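Local structure of alpha-1,4-endofucoidanase (Mariniflexile fucanivorans, 6DLH) at residues S473-A476 and T477-T481; P421-R425 and Q426-L430. The protein cleaves internal alpha-1,4 linkages of fucoidan as a retaining endo-acting glycoside hydrolase of family 107, and carries bound calcium ions. All coordinates share one frame; numbering follows the deposited sequence.

Contact 1. Residues S473-A476 and T477-T481; sequences SQTA and TGTWT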
# COMPACT_ATOMS: atom_id res chain seq x y z
N SER A 473 -4.74 1.57 38.16
CA SER A 473 -3.72 1.84 39.16
C SER A 473 -2.47 2.43 38.50
O SER A 473 -2.28 2.30 37.30
CB SER A 473 -3.38 0.61 39.98
OG SER A 473 -3.04 -0.49 39.15
N GLN A 474 -1.64 3.07 39.32
CA GLN A 474 -0.38 3.62 38.86
C GLN A 474 0.75 2.65 39.22
O GLN A 474 1.10 2.49 40.39
CB GLN A 474 -0.20 5.02 39.43
CG GLN A 474 1.23 5.52 39.35
CD GLN A 474 1.30 6.96 38.91
OE1 GLN A 474 1.98 7.29 37.94
NE2 GLN A 474 0.61 7.83 39.63
N THR A 475 1.33 2.01 38.19
CA THR A 475 2.21 0.86 38.38
C THR A 475 3.68 1.27 38.36
O THR A 475 4.54 0.53 38.83
CB THR A 475 1.83 -0.29 37.44
OG1 THR A 475 1.79 0.24 36.11
CG2 THR A 475 0.50 -0.91 37.80
N ALA A 476 3.95 2.45 37.79
CA ALA A 476 5.22 3.15 37.92
C ALA A 476 4.93 4.64 37.76
O ALA A 476 3.83 5.00 37.34
CB ALA A 476 6.21 2.65 36.89
N THR A 477 5.89 5.49 38.11
CA THR A 477 5.75 6.91 37.83
C THR A 477 5.52 7.09 36.33
O THR A 477 6.36 6.69 35.51
CB THR A 477 6.94 7.70 38.39
OG1 THR A 477 6.89 9.02 37.84
CG2 THR A 477 8.28 7.06 38.06
N GLY A 478 4.34 7.63 35.98
CA GLY A 478 4.01 7.98 34.60
C GLY A 478 3.30 6.87 33.83
O GLY A 478 2.89 7.07 32.69
N THR A 479 3.15 5.70 34.47
CA THR A 479 2.45 4.59 33.84
C THR A 479 1.20 4.24 34.65
O THR A 479 1.28 3.95 35.84
CB THR A 479 3.36 3.38 33.66
OG1 THR A 479 4.46 3.81 32.85
CG2 THR A 479 2.67 2.20 33.01
N TRP A 480 0.05 4.27 33.97
CA TRP A 480 -1.19 3.76 34.54
C TRP A 480 -1.53 2.44 33.86
O TRP A 480 -1.17 2.22 32.70
CB TRP A 480 -2.32 4.79 34.40
CG TRP A 480 -2.22 5.89 35.42
CD1 TRP A 480 -2.93 6.00 36.58
CD2 TRP A 480 -1.33 7.02 35.38
NE1 TRP A 480 -2.55 7.12 37.26
CE2 TRP A 480 -1.57 7.77 36.55
CE3 TRP A 480 -0.36 7.47 34.47
CZ2 TRP A 480 -0.88 8.95 36.84
CZ3 TRP A 480 0.32 8.64 34.75
CH2 TRP A 480 0.06 9.37 35.92
N THR A 481 -2.19 1.55 34.60
CA THR A 481 -2.54 0.22 34.12
C THR A 481 -4.03 -0.02 34.34
O THR A 481 -4.55 0.21 35.43
CB THR A 481 -1.70 -0.85 34.82
OG1 THR A 481 -0.34 -0.46 34.66
CG2 THR A 481 -1.91 -2.25 34.27
O HOH W 1 -4.60 -1.99 37.30

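Contact 2. Residues P421-R425 and Q426-L430; sequences PNWSR and QYTIL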
# COMPACT_ATOMS: atom_id res chain seq x y z
N PRO A 421 -4.30 18.54 29.86
CA PRO A 421 -3.63 17.44 29.15
C PRO A 421 -4.09 17.24 27.71
O PRO A 421 -5.25 17.44 27.37
CB PRO A 421 -4.01 16.20 29.97
CG PRO A 421 -4.28 16.73 31.36
CD PRO A 421 -4.90 18.09 31.13
N ASN A 422 -3.14 16.80 26.86
CA ASN A 422 -3.46 16.37 25.51
C ASN A 422 -3.36 14.85 25.43
O ASN A 422 -2.42 14.26 25.95
CB ASN A 422 -2.54 17.01 24.47
CG ASN A 422 -2.56 18.53 24.47
OD1 ASN A 422 -1.66 19.15 23.92
ND2 ASN A 422 -3.57 19.14 25.07
N TRP A 423 -4.34 14.23 24.77
CA TRP A 423 -4.29 12.83 24.39
C TRP A 423 -3.64 12.69 23.01
O TRP A 423 -3.71 13.60 22.18
CB TRP A 423 -5.69 12.21 24.41
CG TRP A 423 -6.23 11.96 25.79
CD1 TRP A 423 -6.86 12.86 26.60
CD2 TRP A 423 -6.19 10.72 26.51
NE1 TRP A 423 -7.21 12.26 27.79
CE2 TRP A 423 -6.82 10.95 27.76
CE3 TRP A 423 -5.69 9.44 26.24
CZ2 TRP A 423 -6.95 9.94 28.72
CZ3 TRP A 423 -5.82 8.45 27.18
CH2 TRP A 423 -6.44 8.70 28.41
N SER A 424 -3.04 11.52 22.75
CA SER A 424 -2.28 11.31 21.53
C SER A 424 -3.20 11.10 20.33
O SER A 424 -4.31 10.59 20.48
CB SER A 424 -1.31 10.17 21.70
OG SER A 424 -2.00 8.94 21.90
N ARG A 425 -2.73 11.52 19.16
CA ARG A 425 -3.30 11.19 17.86
C ARG A 425 -4.81 11.43 17.84
O ARG A 425 -5.26 12.48 18.29
CB ARG A 425 -2.88 9.78 17.43
CG ARG A 425 -1.38 9.55 17.53
CD ARG A 425 -0.95 8.25 16.89
NE ARG A 425 0.49 8.23 16.70
CZ ARG A 425 1.18 7.21 16.21
NH1 ARG A 425 2.48 7.31 16.02
NH2 ARG A 425 0.57 6.07 15.92
N GLN A 426 -5.57 10.46 17.31
CA GLN A 426 -7.02 10.58 17.17
C GLN A 426 -7.77 9.62 18.10
O GLN A 426 -8.87 9.95 18.54
CB GLN A 426 -7.45 10.36 15.71
CG GLN A 426 -7.14 11.55 14.80
CD GLN A 426 -7.99 12.75 15.12
OE1 GLN A 426 -9.21 12.71 15.00
NE2 GLN A 426 -7.35 13.84 15.51
N TYR A 427 -7.20 8.46 18.42
CA TYR A 427 -7.89 7.51 19.28
C TYR A 427 -6.95 6.88 20.31
O TYR A 427 -5.74 6.83 20.09
CB TYR A 427 -8.43 6.33 18.47
CG TYR A 427 -9.24 6.65 17.24
CD1 TYR A 427 -10.46 7.31 17.32
CD2 TYR A 427 -8.81 6.22 15.99
CE1 TYR A 427 -11.21 7.56 16.18
CE2 TYR A 427 -9.55 6.46 14.85
CZ TYR A 427 -10.75 7.13 14.94
OH TYR A 427 -11.47 7.36 13.80
N THR A 428 -7.54 6.37 21.40
CA THR A 428 -6.84 5.47 22.31
C THR A 428 -7.52 4.11 22.25
O THR A 428 -8.65 3.96 22.71
CB THR A 428 -6.78 6.04 23.74
OG1 THR A 428 -6.01 7.25 23.72
CG2 THR A 428 -6.17 5.09 24.75
N ILE A 429 -6.83 3.13 21.66
CA ILE A 429 -7.36 1.79 21.43
C ILE A 429 -6.92 0.87 22.57
O ILE A 429 -5.74 0.81 22.91
CB ILE A 429 -6.93 1.26 20.05
CG1 ILE A 429 -7.33 2.20 18.90
CG2 ILE A 429 -7.40 -0.17 19.82
CD1 ILE A 429 -8.83 2.39 18.70
N LEU A 430 -7.90 0.17 23.16
CA LEU A 430 -7.64 -0.75 24.25
C LEU A 430 -7.70 -2.18 23.72
O LEU A 430 -8.50 -2.46 22.84
CB LEU A 430 -8.69 -0.54 25.35
CG LEU A 430 -8.76 0.87 25.95
CD1 LEU A 430 -9.85 0.93 27.01
CD2 LEU A 430 -7.42 1.30 26.54
O HOH W 2 -3.01 7.47 20.10
O HOH W 3 -3.47 6.85 23.48

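Contact 1. Residues S473-A476 and T477-T481
Ser-473 and Thr-481 pair antiparallel and exchange two backbone bonds: Ser-473 N gives to Thr-481 O at 3.1 Å, and Thr-481 N to Ser-473 O at 2.8 Å. Thr-481 O has a second donor in a water, which also bonds Ser-473 OG and so links that side chain to the neighbouring strand. At the next, non-hydrogen-bonded pair, Gln-474 lies against Trp-480. Its CG is anti to the backbone N (chi1 163°) and the chain bends at the following bond, which brings the amide over the indole, the two planes 40° apart. CB makes a CH-pi contact with the five-membered ring, 4.1 Å from its centroid, while OE1 rides over the rim of the benzo part. OE1 also accepts from Gly-478 N at 3.1 Å, so the turn amide is satisfied by a side chain from four residues earlier in the chain. Thr-479 O takes Thr-475 N at 3.0 Å. Ala-476 O receives Thr-479 N at 3.0 Å, but from above the carbonyl plane, 53° out of it. Thr-475, the extra residue of the bulge, donates from OG1 to Thr-481 OG1 at 2.7 Å, the two side chains crossing at about a right angle; Thr-481 OG1 is bonded in turn to Asn-442 OD1 of strand 439-444, making a short polar relay across three strands. Trp-480 bonds Leu-443 of strand 439-444 through the backbone, and Gly-478 of the turn likewise bonds Glu-445 just past that strand. The arrangement is a tight antiparallel beta hairpin: a type II turn from Ala-476 to Thr-479, with Gly-478 at its third position, and a beta bulge at Thr-475, within the antiparallel sheet of an Ig-like domain.

Contact 2. Residues P421-R425 and Q426-L430
The short connection leaving strand 422-423 forms part of the junction between the calcium-bearing region around Asp-79 and the first Ig-like domain. Across the bend Thr-428 meets Trp-423, its OG1 3.4 Å from ring atom CE3, and the two side chains cross at about a right angle. Between the two arms sit two waters: one bonds Ser-424 OG and gives to Tyr-427 O at 2.8 Å, the other joins Ser-424 OG at 3.0 Å to Thr-428 OG1 at 2.6 Å. Thr-428 OG1 has a further partner in Arg-509 NH1. The chain bends sharply at Arg-425, where phi is positive (49°); its extended side chain runs off to the carbonyls of Ala-140 and Ile-75. Gln-426 bends its side chain so that NE2 bonds Asp-79 OD1, a carboxylate that binds calcium. A leucine in its place would probably leave that oxygen without its amide donor and Asp-79 less firmly positioned beside the metal. With no direct hydrogen bond between 421-425 and 426-430, water bridges the inside of the bend, while its long polar side chains are spent on the neighbouring region.

Overall arrangement
Both contacts are local, and contact 2 precedes contact 1 along the chain; their centres are about 17 Å apart, with nearest atoms about 8 Å apart and no touch. Contact 1 is a hairpin at the edge of its sheet, its turn partly or fully exposed and Trp-480 and Thr-481 buried; contact 2 is mostly buried, Trp-423 and Thr-428 against the Ig-like strands and Arg-425 and Gln-426 against the neighbouring region. They share strand 439-444: strand 479-484 pairs with it, as through Trp-480, whereas Thr-428 and Leu-430 pack side chains on it. The chemistry follows the place: direct bonds close the regular hairpin, while waters fill in the irregular bend, whose polar groups reach toward a calcium site.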